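Local coordinates for protein cytochrome c-550 (Paracoccus denitrificans, PDB 1COT) that probably carries electrons as a soluble class I c-type cytochrome, using a covalently attached heme c whose iron cycles between redox states, at residues Cys18-Ala23 with Gly36-Gly41. Sequence-based numbering, arbitrary orientation.
With HEC (heme c), chain B.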
loop_
_atom_site.group_PDB
_atom_site.type_symbol
_atom_site.label_atom_id
_atom_site.label_comp_id
_atom_site.label_asym_id
_atom_site.label_seq_id
_atom_site.Cartn_x
_atom_site.Cartn_y
_atom_site.Cartn_z
ATOM N N CYS A 18 -8.515 -5.479 -5.650
ATOM C CA CYS A 18 -8.172 -5.977 -4.321
ATOM C C CYS A 18 -8.192 -4.956 -3.210
ATOM O O CYS A 18 -8.107 -5.322 -2.048
ATOM C CB CYS A 18 -6.724 -6.469 -4.378
ATOM S SG CYS A 18 -6.558 -7.694 -5.696
ATOM N N HIS A 19 -8.258 -3.681 -3.572
ATOM C CA HIS A 19 -8.238 -2.636 -2.571
ATOM C C HIS A 19 -9.307 -1.572 -2.767
ATOM O O HIS A 19 -9.491 -1.062 -3.863
ATOM C CB HIS A 19 -6.883 -1.889 -2.732
ATOM C CG HIS A 19 -5.627 -2.635 -2.389
ATOM N ND1 HIS A 19 -5.301 -2.940 -1.080
ATOM C CD2 HIS A 19 -4.621 -3.104 -3.179
ATOM C CE1 HIS A 19 -4.135 -3.572 -1.090
ATOM N NE2 HIS A 19 -3.704 -3.694 -2.337
ATOM N N MET A 20 -9.918 -1.168 -1.671
ATOM C CA MET A 20 -10.891 -0.111 -1.743
ATOM C C MET A 20 -10.245 1.076 -1.031
ATOM O O MET A 20 -9.170 0.956 -0.442
ATOM C CB MET A 20 -12.153 -0.540 -0.976
ATOM C CG MET A 20 -11.917 -0.571 0.534
ATOM S SD MET A 20 -13.372 -1.032 1.515
ATOM C CE MET A 20 -13.532 -2.778 1.066
ATOM N N ILE A 21 -10.902 2.219 -1.079
ATOM C CA ILE A 21 -10.458 3.424 -0.397
ATOM C C ILE A 21 -11.739 3.827 0.340
ATOM O O ILE A 21 -12.658 4.348 -0.288
ATOM C CB ILE A 21 -9.921 4.539 -1.308
ATOM C CG1 ILE A 21 -8.635 4.032 -1.976
ATOM C CG2 ILE A 21 -9.603 5.777 -0.472
ATOM C CD1 ILE A 21 -7.965 5.102 -2.835
ATOM N N GLN A 22 -11.856 3.553 1.638
ATOM C CA GLN A 22 -13.057 3.885 2.394
ATOM C C GLN A 22 -12.704 4.622 3.668
ATOM O O GLN A 22 -11.854 4.180 4.446
ATOM C CB GLN A 22 -13.832 2.607 2.736
ATOM C CG GLN A 22 -15.200 2.827 3.407
ATOM C CD GLN A 22 -15.733 1.473 3.823
ATOM O OE1 GLN A 22 -15.371 0.954 4.887
ATOM N NE2 GLN A 22 -16.564 0.879 2.969
ATOM N N ALA A 23 -13.368 5.761 3.839
ATOM C CA ALA A 23 -13.163 6.619 4.981
ATOM C C ALA A 23 -13.607 5.905 6.235
ATOM O O ALA A 23 -14.424 4.986 6.197
ATOM C CB ALA A 23 -13.859 7.952 4.779
ATOM N N GLY A 36 -7.141 -7.160 -0.468
ATOM C CA GLY A 36 -6.095 -6.374 0.146
ATOM C C GLY A 36 -6.749 -5.410 1.131
ATOM O O GLY A 36 -7.968 -5.250 1.153
ATOM N N PRO A 37 -5.916 -4.774 1.936
ATOM C CA PRO A 37 -6.392 -3.819 2.930
ATOM C C PRO A 37 -6.922 -2.527 2.329
ATOM O O PRO A 37 -6.586 -2.157 1.196
ATOM C CB PRO A 37 -5.155 -3.411 3.752
ATOM C CG PRO A 37 -3.978 -4.249 3.272
ATOM C CD PRO A 37 -4.466 -5.074 2.094
ATOM N N ASN A 38 -7.748 -1.824 3.109
ATOM C CA ASN A 38 -8.309 -0.546 2.706
ATOM C C ASN A 38 -7.112 0.406 2.609
ATOM O O ASN A 38 -6.271 0.431 3.508
ATOM C CB ASN A 38 -9.247 -0.105 3.837
ATOM C CG ASN A 38 -9.924 1.221 3.615
ATOM O OD1 ASN A 38 -9.705 1.925 2.619
ATOM N ND2 ASN A 38 -10.766 1.566 4.576
ATOM N N LEU A 39 -7.025 1.183 1.528
ATOM C CA LEU A 39 -5.930 2.122 1.310
ATOM C C LEU A 39 -6.180 3.545 1.758
ATOM O O LEU A 39 -5.292 4.386 1.644
ATOM C CB LEU A 39 -5.269 1.995 -0.080
ATOM C CG LEU A 39 -4.752 0.577 -0.344
ATOM C CD1 LEU A 39 -4.221 0.470 -1.772
ATOM C CD2 LEU A 39 -3.648 0.225 0.646
ATOM N N TYR A 40 -7.375 3.810 2.273
ATOM C CA TYR A 40 -7.641 5.154 2.737
ATOM C C TYR A 40 -6.640 5.379 3.864
ATOM O O TYR A 40 -6.435 4.503 4.705
ATOM C CB TYR A 40 -9.032 5.218 3.390
ATOM C CG TYR A 40 -9.177 6.555 4.069
ATOM C CD1 TYR A 40 -8.777 6.776 5.390
ATOM C CD2 TYR A 40 -9.725 7.629 3.367
ATOM C CE1 TYR A 40 -8.862 8.007 6.040
ATOM C CE2 TYR A 40 -9.835 8.864 3.997
ATOM C CZ TYR A 40 -9.419 9.057 5.313
ATOM O OH TYR A 40 -9.551 10.291 5.897
ATOM N N GLY A 41 -6.023 6.563 3.859
ATOM C CA GLY A 41 -5.048 6.962 4.856
ATOM C C GLY A 41 -3.803 6.093 4.913
ATOM O O GLY A 41 -3.150 6.022 5.958
HETATM FE FE HEC B . -1.955 -4.297 -2.874
HETATM C CHA HEC B . -1.073 -4.820 0.326
HETATM C CHB HEC B . -0.785 -1.149 -2.712
HETATM C CHC HEC B . -2.841 -3.774 -6.111
HETATM C CHD HEC B . -3.267 -7.410 -3.054
HETATM N NA HEC B . -1.088 -3.194 -1.496
HETATM C C1A HEC B . -0.814 -3.608 -0.197
HETATM C C2A HEC B . -0.190 -2.520 0.523
HETATM C C3A HEC B . -0.096 -1.472 -0.315
HETATM C C4A HEC B . -0.658 -1.894 -1.559
HETATM C CMA HEC B . 0.487 -0.105 -0.043
HETATM C CAA HEC B . 0.265 -2.590 1.955
HETATM C CBA HEC B . -0.872 -2.091 2.860
HETATM C CGA HEC B . -0.563 -1.986 4.357
HETATM O O1A HEC B . -1.578 -1.965 4.997
HETATM O O2A HEC B . 0.530 -1.923 4.864
HETATM N NB HEC B . -1.829 -2.814 -4.161
HETATM C C1B HEC B . -1.359 -1.573 -3.860
HETATM C C2B HEC B . -1.480 -0.756 -5.028
HETATM C C3B HEC B . -2.041 -1.505 -5.964
HETATM C C4B HEC B . -2.248 -2.779 -5.425
HETATM C CMB HEC B . -0.989 0.703 -5.089
HETATM C CAB HEC B . -2.256 -1.118 -7.371
HETATM C CBB HEC B . -1.131 -0.643 -8.245
HETATM N NC HEC B . -2.822 -5.333 -4.283
HETATM C C1C HEC B . -3.133 -4.972 -5.567
HETATM C C2C HEC B . -3.816 -6.050 -6.251
HETATM C C3C HEC B . -3.943 -7.067 -5.371
HETATM C C4C HEC B . -3.342 -6.613 -4.155
HETATM C CMC HEC B . -4.287 -6.007 -7.700
HETATM C CAC HEC B . -4.585 -8.417 -5.543
HETATM C CBC HEC B . -4.643 -9.270 -6.770
HETATM N ND HEC B . -2.105 -5.834 -1.625
HETATM C C1D HEC B . -2.703 -7.039 -1.892
HETATM C C2D HEC B . -2.628 -7.873 -0.707
HETATM C C3D HEC B . -2.025 -7.114 0.227
HETATM C C4D HEC B . -1.684 -5.860 -0.343
HETATM C CMD HEC B . -3.131 -9.294 -0.583
HETATM C CAD HEC B . -1.621 -7.552 1.582
HETATM C CBD HEC B . -0.140 -7.989 1.358
HETATM C CGD HEC B . 0.483 -8.873 2.373
HETATM O O1D HEC B . -0.034 -9.183 3.420
HETATM O O2D HEC B . 1.636 -9.276 2.074
HETATM O O HOH W 1 -9.780 -3.392 0.523
#
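His19 ND1 donates to Pro37 O at 2.7 Å, nearly straight and in the ring plane, landing on a lone pair of the carbonyl. This is the proximal side of a cytochrome c fold: Cys18 and His19 end the CXXCH heme-binding motif, Cys18 SG is bonded to the heme, and His19 NE2 ligates the iron at 1.9 Å, with Met100 as the other axial ligand. The bond to Pro37 helps fix the rotation of the imidazole and probably makes it a stronger donor to iron.

Backbone hydrogen bonds from Gly36 N to Cys18 O and from Leu39 N to Met20 O join 18-23 to 36-41, and a water bridges Met20 N and Gly36 O. Farther from the heme, Asn38, with CG anti to its own N (chi1 179°), turns the polar edge of its amide to the Gln22 backbone: ND2 gives to Gln22 O at 2.8 Å, while OD1 accepts from Gln22 N. Tyr40 N reaches OD1 from the opposite face, closing an Asx turn. In the packing, Leu39 CD1 makes a CH-pi contact over one face of the His19 ring, 3.7 Å from its centroid, and Pro37 CD touches His19 CE1. Beyond the Asx turn, Ile21 CG2 packs on Tyr40 CB, and Ala23 CA sits over the tyrosine ring, 4.0 Å from its centroid.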